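Local coordinates for protein endo-beta-N-acetylglucosaminidase F1 (PDB 6TCV) that probably hydrolyses high-mannose N-glycans between the two N-acetylglucosamines of their core, leaving one N-acetylglucosamine on the asparagine, at residues Thr124-Val129 with His147-Val152; Glu175-Asn180 with Gln218-Val223; Val200-Asn205 with Gly247-His252. The protein carries 2 engineered substitutions. One frame throughout, in Å; residues are numbered along the deposited sequence.

Contact 1: residues Thr124-Val129 with His147-Val152; sequences TYAIPV and HCIYLV
Ile127 turns CG1 anti to its own carbonyl carbon (chi1 -50°), and this carries CD1 along the sheet to Val152. There it meets CG2, which is likewise anti to the carbonyl carbon of its residue; Ile127 CD1 and Val152 CG2 are 3.7 Å apart. Nearer the backbone, CB of Ile127 sits beside CB of Tyr150 at 4.0 Å. The Tyr150 ring brings one edge to the Ile127 carbonyl oxygen, which lies in the ring plane. Val129 CG2 reaches the same ring at CE1, 4.2 Å away. The Tyr150 hydroxyl is held elsewhere, by Asp27.

The two strands run antiparallel, joined by a long connection, as neighbours in a mixed sheet of the N-terminal domain. Six backbone bonds tie them, two in each of the pairs Tyr125-Val152, Ile127-Tyr150 and Val129-Cys148. Tyr125 N to Val152 O is 2.9 Å and nearly straight, at 176°. Cys148 N to Val129 O is longer, 3.1 Å, and more bent, at 146°. Pro128 has no N-H to give, and it falls in a non-hydrogen-bonded pair with Ile149, where none is needed between these strands.

Ala126, Pro128, Ile149 and Leu151 share the other face. Ala126 CB packs on Ile149 CD1 at 4.0 Å. Helix 68-78 covers this side through Leu71 and Tyr74. Strand 108-114 packs against Ile127 and Tyr150 from the first side. At the end of the pair, Thr124 CG2 lies 3.8 Å from Leu151 CB, while its OG1 bonds to Asp322.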
loop_
_atom_site.group_PDB
_atom_site.type_symbol
_atom_site.label_atom_id
_atom_site.label_comp_id
_atom_site.label_asym_id
_atom_site.label_seq_id
_atom_site.Cartn_x
_atom_site.Cartn_y
_atom_site.Cartn_z
ATOM N N THR A 124 -2.499 -13.578 -7.003
ATOM C CA THR A 124 -3.635 -12.799 -7.459
ATOM C C THR A 124 -4.278 -13.415 -8.699
ATOM O O THR A 124 -3.583 -13.765 -9.669
ATOM C CB THR A 124 -3.185 -11.385 -7.789
ATOM O OG1 THR A 124 -2.683 -10.782 -6.629
ATOM C CG2 THR A 124 -4.337 -10.538 -8.337
ATOM N N TYR A 125 -5.591 -13.617 -8.652
ATOM C CA TYR A 125 -6.393 -14.131 -9.750
ATOM C C TYR A 125 -7.256 -13.001 -10.299
ATOM O O TYR A 125 -7.499 -12.007 -9.639
ATOM C CB TYR A 125 -7.273 -15.281 -9.233
ATOM C CG TYR A 125 -6.487 -16.471 -8.756
ATOM C CD1 TYR A 125 -5.914 -16.484 -7.498
ATOM C CD2 TYR A 125 -6.336 -17.586 -9.555
ATOM C CE1 TYR A 125 -5.182 -17.590 -7.051
ATOM C CE2 TYR A 125 -5.627 -18.679 -9.125
ATOM C CZ TYR A 125 -5.047 -18.673 -7.886
ATOM O OH TYR A 125 -4.340 -19.803 -7.500
ATOM N N ALA A 126 -7.750 -13.161 -11.504
ATOM C CA ALA A 126 -8.494 -12.101 -12.161
ATOM C C ALA A 126 -9.905 -12.529 -12.553
ATOM O O ALA A 126 -10.109 -13.625 -13.058
ATOM C CB ALA A 126 -7.727 -11.648 -13.413
ATOM N N ILE A 127 -10.845 -11.612 -12.381
ATOM C CA ILE A 127 -12.174 -11.731 -12.957
ATOM C C ILE A 127 -12.339 -10.572 -13.917
ATOM O O ILE A 127 -12.692 -9.469 -13.510
ATOM C CB ILE A 127 -13.272 -11.699 -11.877
ATOM C CG1 ILE A 127 -12.995 -12.684 -10.748
ATOM C CG2 ILE A 127 -14.640 -12.000 -12.474
ATOM C CD1 ILE A 127 -13.882 -12.523 -9.526
ATOM N N PRO A 128 -12.081 -10.793 -15.214
ATOM C CA PRO A 128 -12.333 -9.763 -16.231
ATOM C C PRO A 128 -13.800 -9.849 -16.609
ATOM O O PRO A 128 -14.291 -10.907 -16.990
ATOM C CB PRO A 128 -11.432 -10.193 -17.390
ATOM C CG PRO A 128 -11.387 -11.660 -17.288
ATOM C CD PRO A 128 -11.482 -12.010 -15.797
ATOM N N VAL A 129 -14.501 -8.749 -16.460
ATOM C CA VAL A 129 -15.919 -8.691 -16.774
ATOM C C VAL A 129 -16.100 -7.739 -17.942
ATOM O O VAL A 129 -15.366 -6.749 -18.074
ATOM C CB VAL A 129 -16.643 -8.168 -15.524
ATOM C CG1 VAL A 129 -18.135 -8.151 -15.772
ATOM C CG2 VAL A 129 -16.376 -9.079 -14.305
ATOM N N HIS A 147 -14.871 -3.017 -20.380
ATOM C CA HIS A 147 -14.419 -4.006 -19.410
ATOM C C HIS A 147 -14.126 -3.334 -18.074
ATOM O O HIS A 147 -13.692 -2.180 -18.020
ATOM C CB HIS A 147 -13.063 -4.522 -19.945
ATOM C CG HIS A 147 -13.159 -5.202 -21.282
ATOM N ND1 HIS A 147 -13.661 -6.474 -21.450
ATOM C CD2 HIS A 147 -12.828 -4.762 -22.520
ATOM C CE1 HIS A 147 -13.627 -6.791 -22.730
ATOM N NE2 HIS A 147 -13.139 -5.767 -23.405
ATOM N N CYS A 148 -14.298 -4.075 -16.980
ATOM C CA CYS A 148 -13.660 -3.848 -15.685
ATOM C C CYS A 148 -13.006 -5.128 -15.159
ATOM O O CYS A 148 -13.171 -6.214 -15.744
ATOM C CB CYS A 148 -14.626 -3.201 -14.702
ATOM S SG CYS A 148 -15.915 -4.318 -14.268
ATOM N N ILE A 149 -12.237 -5.008 -14.083
ATOM C CA ILE A 149 -11.503 -6.152 -13.569
ATOM C C ILE A 149 -11.475 -6.203 -12.049
ATOM O O ILE A 149 -11.396 -5.173 -11.364
ATOM C CB ILE A 149 -10.116 -6.249 -14.245
ATOM C CG1 ILE A 149 -9.506 -7.623 -13.996
ATOM C CG2 ILE A 149 -9.175 -5.123 -13.733
ATOM C CD1 ILE A 149 -8.417 -7.982 -14.987
ATOM N N TYR A 150 -11.636 -7.419 -11.492
ATOM C CA TYR A 150 -11.418 -7.706 -10.076
ATOM C C TYR A 150 -10.150 -8.539 -9.936
ATOM O O TYR A 150 -9.965 -9.485 -10.714
ATOM C CB TYR A 150 -12.568 -8.518 -9.497
ATOM C CG TYR A 150 -13.817 -7.720 -9.552
ATOM C CD1 TYR A 150 -14.600 -7.711 -10.703
ATOM C CD2 TYR A 150 -14.214 -6.961 -8.443
ATOM C CE1 TYR A 150 -15.743 -6.952 -10.786
ATOM C CE2 TYR A 150 -15.365 -6.175 -8.530
ATOM C CZ TYR A 150 -16.129 -6.209 -9.689
ATOM O OH TYR A 150 -17.277 -5.461 -9.813
ATOM N N LEU A 151 -9.272 -8.137 -9.027
ATOM C CA LEU A 151 -8.012 -8.820 -8.753
ATOM C C LEU A 151 -8.139 -9.423 -7.364
ATOM O O LEU A 151 -8.147 -8.706 -6.369
ATOM C CB LEU A 151 -6.863 -7.812 -8.896
ATOM C CG LEU A 151 -6.709 -7.185 -10.272
ATOM C CD1 LEU A 151 -5.636 -6.049 -10.259
ATOM C CD2 LEU A 151 -6.435 -8.207 -11.366
ATOM N N VAL A 152 -8.294 -10.752 -7.313
ATOM C CA VAL A 152 -8.755 -11.495 -6.131
ATOM C C VAL A 152 -7.607 -12.218 -5.462
ATOM O O VAL A 152 -6.836 -12.917 -6.127
ATOM C CB VAL A 152 -9.877 -12.484 -6.515
ATOM C CG1 VAL A 152 -10.409 -13.206 -5.247
ATOM C CG2 VAL A 152 -11.008 -11.807 -7.302
#

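Contact 2: residues Glu175-Asn180 with Gln218-Val223; sequences EVNDVN and QCNPNV. With MAN (alpha-D-mannopyranose), chain B; MAN (alpha-D-mannopyranose), chain C; MAN (alpha-D-mannopyranose), chain D; BMA (beta-D-mannopyranose), chain E.
The side chains of Asn177 and Asn222 cross at about a right angle, and their amide planes are 62° apart. Asn222 ND2 donates to Asn177 OD1 at 2.9 Å. The donor stands above the carbonyl plane of Asn177, 45° out of it. Asn220 ND2 adds a weak second bond to Asn177 OD1 at 3.1 Å. Asn222 OD1 accepts from Lys439 NZ, which also donates to the Asn177 carbonyl oxygen.

Val176 carries the apolar share. Its CG2 packs on Val223 CG2 at 3.8 Å, and its carbonyl oxygen comes near Asn222 CB.

Residues 175-180 leave the C-terminal end of barrel strand 169-175. Residues 218-223 lead into helix 221-228, with Asn220 as N-cap. Its CG lies between the backbone N and the carbonyl carbon (chi1 73°), which turns OD1 back to the helix start. There Asn220 OD1 accepts from Val223 N at 3.0 Å and, weakly, from Asn222 N.

Two of these amides also hold sugar. Asn177 ND2 donates at 3.1 Å to O2 of the chain C mannose, the oxygen that links it to the chain B mannose. Asn220 ND2 gives a straight bond of 3.0 Å to O3 of the chain C mannose. Beside them, Glu175 OE2 accepts from both the beta-mannose O2 and the chain D mannose O6, and Asp178 OD2 from O4 of the chain D mannose. With an alanine at Asn177, the ND2 groups of Asn220 and Asn222 would probably lose their common acceptor and the mannose linkage its donor.

In these two segments, Asn177 is held by Asn222 and, weakly, by Asn220, while the Asn220 oxygen is occupied by its helix cap; the sugar therefore probably meets donors that are already oriented.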
loop_
_atom_site.group_PDB
_atom_site.type_symbol
_atom_site.label_atom_id
_atom_site.label_comp_id
_atom_site.label_asym_id
_atom_site.label_seq_id
_atom_site.Cartn_x
_atom_site.Cartn_y
_atom_site.Cartn_z
ATOM N N GLU A 175 12.502 2.997 10.240
ATOM C CA GLU A 175 13.815 3.473 9.808
ATOM C C GLU A 175 14.735 2.259 9.829
ATOM O O GLU A 175 15.333 1.912 10.841
ATOM C CB GLU A 175 14.306 4.577 10.724
ATOM C CG GLU A 175 13.633 5.916 10.547
ATOM C CD GLU A 175 14.317 6.884 9.588
ATOM O OE1 GLU A 175 14.948 6.424 8.605
ATOM O OE2 GLU A 175 14.230 8.099 9.819
ATOM N N VAL A 176 14.802 1.556 8.699
ATOM C CA VAL A 176 15.511 0.274 8.647
ATOM C C VAL A 176 17.006 0.410 8.735
ATOM O O VAL A 176 17.697 -0.599 8.882
ATOM C CB VAL A 176 15.058 -0.562 7.437
ATOM C CG1 VAL A 176 13.592 -0.894 7.528
ATOM C CG2 VAL A 176 15.403 0.104 6.078
ATOM N N ASN A 177 17.564 1.629 8.662
ATOM C CA ASN A 177 18.952 1.816 9.008
ATOM C C ASN A 177 19.207 1.325 10.422
ATOM O O ASN A 177 20.344 0.942 10.782
ATOM C CB ASN A 177 19.437 3.243 8.828
ATOM C CG ASN A 177 19.535 3.647 7.415
ATOM O OD1 ASN A 177 19.695 2.835 6.506
ATOM N ND2 ASN A 177 19.471 4.938 7.196
ATOM N N ASP A 178 18.169 1.435 11.286
ATOM C CA ASP A 178 18.358 1.203 12.692
ATOM C C ASP A 178 17.499 0.087 13.283
ATOM O O ASP A 178 17.968 -0.603 14.184
ATOM C CB ASP A 178 18.007 2.459 13.569
ATOM C CG ASP A 178 18.806 3.692 13.237
ATOM O OD1 ASP A 178 19.899 3.545 12.720
ATOM O OD2 ASP A 178 18.444 4.735 13.770
ATOM N N VAL A 179 16.307 -0.159 12.766
ATOM C CA VAL A 179 15.303 -1.000 13.423
ATOM C C VAL A 179 14.840 -2.093 12.487
ATOM O O VAL A 179 14.450 -1.849 11.333
ATOM C CB VAL A 179 14.111 -0.155 13.937
ATOM C CG1 VAL A 179 13.048 -1.025 14.610
ATOM C CG2 VAL A 179 14.611 0.902 14.976
ATOM N N ASN A 180 14.836 -3.307 13.040
ATOM C CA ASN A 180 14.354 -4.502 12.331
ATOM C C ASN A 180 12.829 -4.441 12.170
ATOM O O ASN A 180 12.110 -4.280 13.173
ATOM C CB ASN A 180 14.738 -5.701 13.196
ATOM C CG ASN A 180 14.511 -7.052 12.531
ATOM O OD1 ASN A 180 13.625 -7.201 11.660
ATOM N ND2 ASN A 180 15.243 -8.053 12.982
ATOM N N GLN A 218 18.187 2.861 -5.719
ATOM C CA GLN A 218 19.476 2.667 -5.092
ATOM C C GLN A 218 19.218 2.300 -3.646
ATOM O O GLN A 218 18.630 3.090 -2.890
ATOM C CB GLN A 218 20.302 3.959 -5.210
ATOM C CG GLN A 218 21.689 3.840 -4.546
ATOM C CD GLN A 218 22.532 5.110 -4.646
ATOM O OE1 GLN A 218 22.911 5.506 -5.746
ATOM N NE2 GLN A 218 22.863 5.704 -3.519
ATOM N N CYS A 219 19.737 1.157 -3.231
ATOM C CA CYS A 219 19.480 0.619 -1.897
ATOM C C CYS A 219 20.767 0.724 -1.106
ATOM O O CYS A 219 21.818 0.202 -1.504
ATOM C CB CYS A 219 19.073 -0.857 -2.007
ATOM S SG CYS A 219 17.435 -1.058 -2.763
ATOM N N ASN A 220 20.696 1.392 0.034
ATOM C CA ASN A 220 21.818 1.460 0.953
ATOM C C ASN A 220 22.066 0.085 1.551
ATOM O O ASN A 220 21.270 -0.850 1.375
ATOM C CB ASN A 220 21.641 2.579 1.986
ATOM C CG ASN A 220 20.602 2.263 3.020
ATOM O OD1 ASN A 220 20.578 1.165 3.596
ATOM N ND2 ASN A 220 19.823 3.275 3.398
ATOM N N PRO A 221 23.180 -0.102 2.240
ATOM C CA PRO A 221 23.485 -1.474 2.691
ATOM C C PRO A 221 22.474 -2.071 3.641
ATOM O O PRO A 221 22.278 -3.298 3.657
ATOM C CB PRO A 221 24.866 -1.351 3.349
ATOM C CG PRO A 221 25.489 -0.152 2.683
ATOM C CD PRO A 221 24.324 0.805 2.467
ATOM N N ASN A 222 21.762 -1.267 4.424
ATOM C CA ASN A 222 20.752 -1.792 5.315
ATOM C C ASN A 222 19.513 -2.241 4.563
ATOM O O ASN A 222 18.938 -3.315 4.853
ATOM C CB ASN A 222 20.420 -0.721 6.327
ATOM C CG ASN A 222 21.612 -0.307 7.142
ATOM O OD1 ASN A 222 22.348 -1.134 7.692
ATOM N ND2 ASN A 222 21.899 0.985 7.119
ATOM N N VAL A 223 19.043 -1.426 3.615
ATOM C CA VAL A 223 17.931 -1.823 2.769
ATOM C C VAL A 223 18.293 -3.081 1.978
ATOM O O VAL A 223 17.507 -4.040 1.904
ATOM C CB VAL A 223 17.507 -0.650 1.858
ATOM C CG1 VAL A 223 16.456 -1.068 0.880
ATOM C CG2 VAL A 223 16.999 0.501 2.675
HETATM C C1 MAN B . 22.089 5.780 4.343
HETATM C C2 MAN B . 22.501 4.594 5.205
HETATM C C3 MAN B . 22.846 5.053 6.619
HETATM C C4 MAN B . 23.887 6.160 6.570
HETATM C C5 MAN B . 23.330 7.290 5.712
HETATM C C6 MAN B . 24.306 8.422 5.530
HETATM O O2 MAN B . 23.613 3.939 4.576
HETATM O O3 MAN B . 23.288 3.930 7.361
HETATM O O4 MAN B . 24.143 6.669 7.877
HETATM O O5 MAN B . 23.071 6.789 4.396
HETATM O O6 MAN B . 23.662 9.521 4.850
HETATM C C1 MAN C . 19.720 8.371 4.999
HETATM C C2 MAN C . 20.333 7.378 4.020
HETATM C C3 MAN C . 19.282 7.000 2.990
HETATM C C4 MAN C . 18.004 6.494 3.648
HETATM C C5 MAN C . 17.496 7.480 4.695
HETATM C C6 MAN C . 16.384 6.910 5.553
HETATM O O2 MAN C . 20.817 6.249 4.780
HETATM O O3 MAN C . 19.796 5.960 2.157
HETATM O O4 MAN C . 16.972 6.385 2.671
HETATM O O5 MAN C . 18.571 7.813 5.606
HETATM O O6 MAN C . 15.999 7.867 6.559
HETATM C C1 MAN D . 17.796 10.792 12.365
HETATM C C2 MAN D . 19.088 10.118 12.796
HETATM C C3 MAN D . 19.123 8.693 12.237
HETATM C C4 MAN D . 17.865 7.966 12.710
HETATM C C5 MAN D . 16.579 8.700 12.327
HETATM C C6 MAN D . 15.307 8.110 12.930
HETATM O O2 MAN D . 19.154 9.984 14.219
HETATM O O3 MAN D . 20.309 8.000 12.618
HETATM O O4 MAN D . 17.738 6.675 12.111
HETATM O O5 MAN D . 16.663 10.061 12.806
HETATM O O6 MAN D . 14.145 8.775 12.437
HETATM C C1 BMA E . 14.724 12.174 9.232
HETATM C C2 BMA E . 15.569 11.193 10.024
HETATM C C3 BMA E . 16.882 11.835 10.426
HETATM C C4 BMA E . 17.572 12.469 9.221
HETATM C C5 BMA E . 16.607 13.356 8.430
HETATM C C6 BMA E . 17.178 13.853 7.127
HETATM O O2 BMA E . 15.859 10.077 9.161
HETATM O O3 BMA E . 17.823 10.906 10.964
HETATM O O4 BMA E . 18.660 13.315 9.615
HETATM O O5 BMA E . 15.427 12.599 8.084
HETATM O O6 BMA E . 17.607 12.685 6.376
#

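Contact 3: residues Val200-Asn205 with Gly247-His252; sequences VLFAAN and GLLGNH. With MAN (alpha-D-mannopyranose), chain C; NAG (2-acetamido-2-deoxy-beta-D-glucopyranose), chain F; MAN (alpha-D-mannopyranose), chain G; MAN (alpha-D-mannopyranose), chain H.
Asn205 ND2 donates to the Leu249 carbonyl oxygen at 3.1 Å, along a line in its own amide plane and nearly straight (170°). It also donates to O4 of the chain C mannose, while Asn205 OD1 accepts from O3 of that sugar at 2.7 Å. Both segments lie on neighbouring parallel strands of the (beta/alpha)8 barrel characteristic of this glycoside hydrolase family, at the glycan-binding end.

The peptide before Ala203 is cis, and the Ala203 carbonyl accepts from O4 of the chain C mannose at 2.8 Å. Gly247 N bonds to Leu201 O at 2.9 Å. Two weak backbone bonds follow, Ala204 N to Gly247 O and Leu249 N to Ala204 O. Val200 CG1 packs on Gly247 CA at 3.6 Å.

Further out, the Asn205 and Asn251 amides stack with planes 17° apart; Asn251 ND2 bonds to Asn207. Ala203 CB meets Leu249 CB at 3.6 Å. Leu249, with CG anti to its backbone N (chi1 -180°), sends CD2 to Phe202 CZ, 3.8 Å away. Beyond the strand, His252 holds C2 of the chain G mannose over its ring centre, and its NE2 hydrogen-bonds O2 of the chain H mannose at 2.7 Å.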
loop_
_atom_site.group_PDB
_atom_site.type_symbol
_atom_site.label_atom_id
_atom_site.label_comp_id
_atom_site.label_asym_id
_atom_site.label_seq_id
_atom_site.Cartn_x
_atom_site.Cartn_y
_atom_site.Cartn_z
ATOM N N VAL A 200 6.232 0.065 6.114
ATOM C CA VAL A 200 7.127 0.587 5.092
ATOM C C VAL A 200 8.571 0.415 5.514
ATOM O O VAL A 200 8.966 0.795 6.630
ATOM C CB VAL A 200 6.826 2.060 4.808
ATOM C CG1 VAL A 200 7.759 2.611 3.735
ATOM C CG2 VAL A 200 5.395 2.261 4.396
ATOM N N LEU A 201 9.387 -0.098 4.591
ATOM C CA LEU A 201 10.835 -0.154 4.757
ATOM C C LEU A 201 11.414 1.172 4.310
ATOM O O LEU A 201 11.564 1.420 3.102
ATOM C CB LEU A 201 11.403 -1.311 3.953
ATOM C CG LEU A 201 10.669 -2.636 4.138
ATOM C CD1 LEU A 201 11.305 -3.705 3.229
ATOM C CD2 LEU A 201 10.609 -3.097 5.586
ATOM N N PHE A 202 11.696 2.054 5.272
ATOM C CA PHE A 202 12.092 3.439 4.968
ATOM C C PHE A 202 13.609 3.516 5.111
ATOM O O PHE A 202 14.147 3.419 6.216
ATOM C CB PHE A 202 11.381 4.385 5.936
ATOM C CG PHE A 202 11.533 5.851 5.578
ATOM C CD1 PHE A 202 10.685 6.413 4.632
ATOM C CD2 PHE A 202 12.430 6.659 6.240
ATOM C CE1 PHE A 202 10.799 7.750 4.331
ATOM C CE2 PHE A 202 12.554 7.994 5.954
ATOM C CZ PHE A 202 11.722 8.547 5.018
ATOM N N ALA A 203 14.339 3.695 4.009
ATOM C CA ALA A 203 13.848 3.802 2.613
ATOM C C ALA A 203 14.937 3.450 1.640
ATOM O O ALA A 203 16.118 3.820 1.855
ATOM C CB ALA A 203 13.383 5.227 2.277
ATOM N N ALA A 204 14.542 2.809 0.539
ATOM C CA ALA A 204 15.355 2.813 -0.670
ATOM C C ALA A 204 15.310 4.218 -1.254
ATOM O O ALA A 204 14.459 5.036 -0.936
ATOM C CB ALA A 204 14.806 1.808 -1.697
ATOM N N ASN A 205 16.224 4.491 -2.172
ATOM C CA ASN A 205 16.354 5.824 -2.742
ATOM C C ASN A 205 16.177 5.838 -4.248
ATOM O O ASN A 205 16.364 4.831 -4.928
ATOM C CB ASN A 205 17.713 6.395 -2.397
ATOM C CG ASN A 205 17.906 6.499 -0.933
ATOM O OD1 ASN A 205 18.769 5.864 -0.340
ATOM N ND2 ASN A 205 17.073 7.304 -0.313
ATOM N N GLY A 247 9.780 1.611 0.817
ATOM C CA GLY A 247 9.798 3.066 0.778
ATOM C C GLY A 247 10.823 3.545 -0.242
ATOM O O GLY A 247 11.918 2.998 -0.339
ATOM N N LEU A 248 10.438 4.589 -0.983
ATOM C CA LEU A 248 11.331 5.312 -1.888
ATOM C C LEU A 248 11.414 6.755 -1.421
ATOM O O LEU A 248 10.390 7.367 -1.070
ATOM C CB LEU A 248 10.829 5.243 -3.336
ATOM C CG LEU A 248 11.496 4.231 -4.245
ATOM C CD1 LEU A 248 12.990 4.503 -4.407
ATOM C CD2 LEU A 248 11.247 2.808 -3.788
ATOM N N LEU A 249 12.619 7.298 -1.475
ATOM C CA LEU A 249 12.918 8.611 -0.930
ATOM C C LEU A 249 13.985 9.252 -1.809
ATOM O O LEU A 249 14.967 8.594 -2.173
ATOM C CB LEU A 249 13.417 8.399 0.525
ATOM C CG LEU A 249 13.785 9.655 1.314
ATOM C CD1 LEU A 249 12.590 10.483 1.685
ATOM C CD2 LEU A 249 14.567 9.216 2.576
ATOM N N GLY A 250 13.866 10.557 -2.051
ATOM C CA GLY A 250 14.914 11.304 -2.745
ATOM C C GLY A 250 16.205 11.264 -1.962
ATOM O O GLY A 250 16.229 10.946 -0.776
ATOM N N ASN A 251 17.310 11.600 -2.635
ATOM C CA ASN A 251 18.608 11.310 -2.044
ATOM C C ASN A 251 19.749 12.154 -2.636
ATOM O O ASN A 251 20.816 11.613 -2.989
ATOM C CB ASN A 251 18.901 9.806 -2.216
ATOM C CG ASN A 251 20.005 9.343 -1.318
ATOM O OD1 ASN A 251 20.203 9.868 -0.195
ATOM N ND2 ASN A 251 20.764 8.402 -1.774
ATOM N N HIS A 252 19.537 13.479 -2.730
ATOM C CA HIS A 252 20.611 14.460 -2.866
ATOM C C HIS A 252 21.329 14.369 -4.208
ATOM O O HIS A 252 22.525 14.683 -4.291
ATOM C CB HIS A 252 21.623 14.303 -1.716
ATOM C CG HIS A 252 20.990 14.253 -0.363
ATOM N ND1 HIS A 252 20.555 15.397 0.291
ATOM C CD2 HIS A 252 20.693 13.209 0.455
ATOM C CE1 HIS A 252 20.018 15.048 1.449
ATOM N NE2 HIS A 252 20.087 13.731 1.571
HETATM C C1 MAN C . 19.720 8.371 4.999
HETATM C C2 MAN C . 20.333 7.378 4.020
HETATM C C3 MAN C . 19.282 7.000 2.990
HETATM C C4 MAN C . 18.004 6.494 3.648
HETATM C C5 MAN C . 17.496 7.480 4.695
HETATM C C6 MAN C . 16.384 6.910 5.553
HETATM O O2 MAN C . 20.817 6.249 4.780
HETATM O O3 MAN C . 19.796 5.960 2.157
HETATM O O4 MAN C . 16.972 6.385 2.671
HETATM O O5 MAN C . 18.571 7.813 5.606
HETATM O O6 MAN C . 15.999 7.867 6.559
HETATM C C1 NAG F . 10.326 13.638 7.345
HETATM C C2 NAG F . 10.680 12.373 6.586
HETATM C C3 NAG F . 11.991 11.720 7.030
HETATM C C4 NAG F . 12.525 12.396 8.278
HETATM C C5 NAG F . 11.384 12.542 9.266
HETATM C C6 NAG F . 11.806 13.064 10.633
HETATM C C7 NAG F . 9.060 10.812 5.587
HETATM C C8 NAG F . 7.873 9.911 5.870
HETATM N N2 NAG F . 9.578 11.429 6.645
HETATM O O3 NAG F . 12.955 11.822 5.977
HETATM O O4 NAG F . 13.534 11.540 8.840
HETATM O O5 NAG F . 10.409 13.478 8.766
HETATM O O6 NAG F . 10.690 13.288 11.433
HETATM O O7 NAG F . 9.513 10.984 4.449
HETATM C C1 MAN G . 23.253 14.628 4.291
HETATM C C2 MAN G . 23.509 14.626 2.793
HETATM C C3 MAN G . 23.942 13.248 2.317
HETATM C C4 MAN G . 25.122 12.770 3.146
HETATM C C5 MAN G . 24.762 12.805 4.626
HETATM C C6 MAN G . 25.909 12.387 5.520
HETATM O O2 MAN G . 24.552 15.530 2.438
HETATM O O3 MAN G . 24.316 13.277 0.936
HETATM O O4 MAN G . 25.418 11.411 2.846
HETATM O O5 MAN G . 24.371 14.131 5.001
HETATM O O6 MAN G . 25.568 12.566 6.877
HETATM C C1 MAN H . 18.107 12.952 5.106
HETATM C C2 MAN H . 18.282 11.630 4.372
HETATM C C3 MAN H . 19.298 10.772 5.110
HETATM C C4 MAN H . 20.626 11.497 5.216
HETATM C C5 MAN H . 20.406 12.874 5.848
HETATM C C6 MAN H . 21.664 13.707 5.848
HETATM O O2 MAN H . 18.725 11.893 3.053
HETATM O O3 MAN H . 19.481 9.577 4.322
HETATM O O4 MAN H . 21.604 10.790 5.972
HETATM O O5 MAN H . 19.371 13.612 5.160
HETATM O O6 MAN H . 22.112 13.835 4.491
#

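Contacts 2 and 3 form one side of the glycan site, their centres about 9 Å apart. Their segments alternate along the chain, and both grip the chain C mannose. They also touch directly: Gln218 N lies 2.8 Å from Asn205 O, a probable hydrogen bond, and Glu175 packs beside Phe202. Contact 3 supplies barrel strands, contact 2 the loop and helix start at their rim. Contact 1 stands apart, in the N-terminal domain across the centre of the chain. Its centre is about 35 Å from that of contact 2 and 31 Å from that of contact 3, so it has no direct part in holding these sugars.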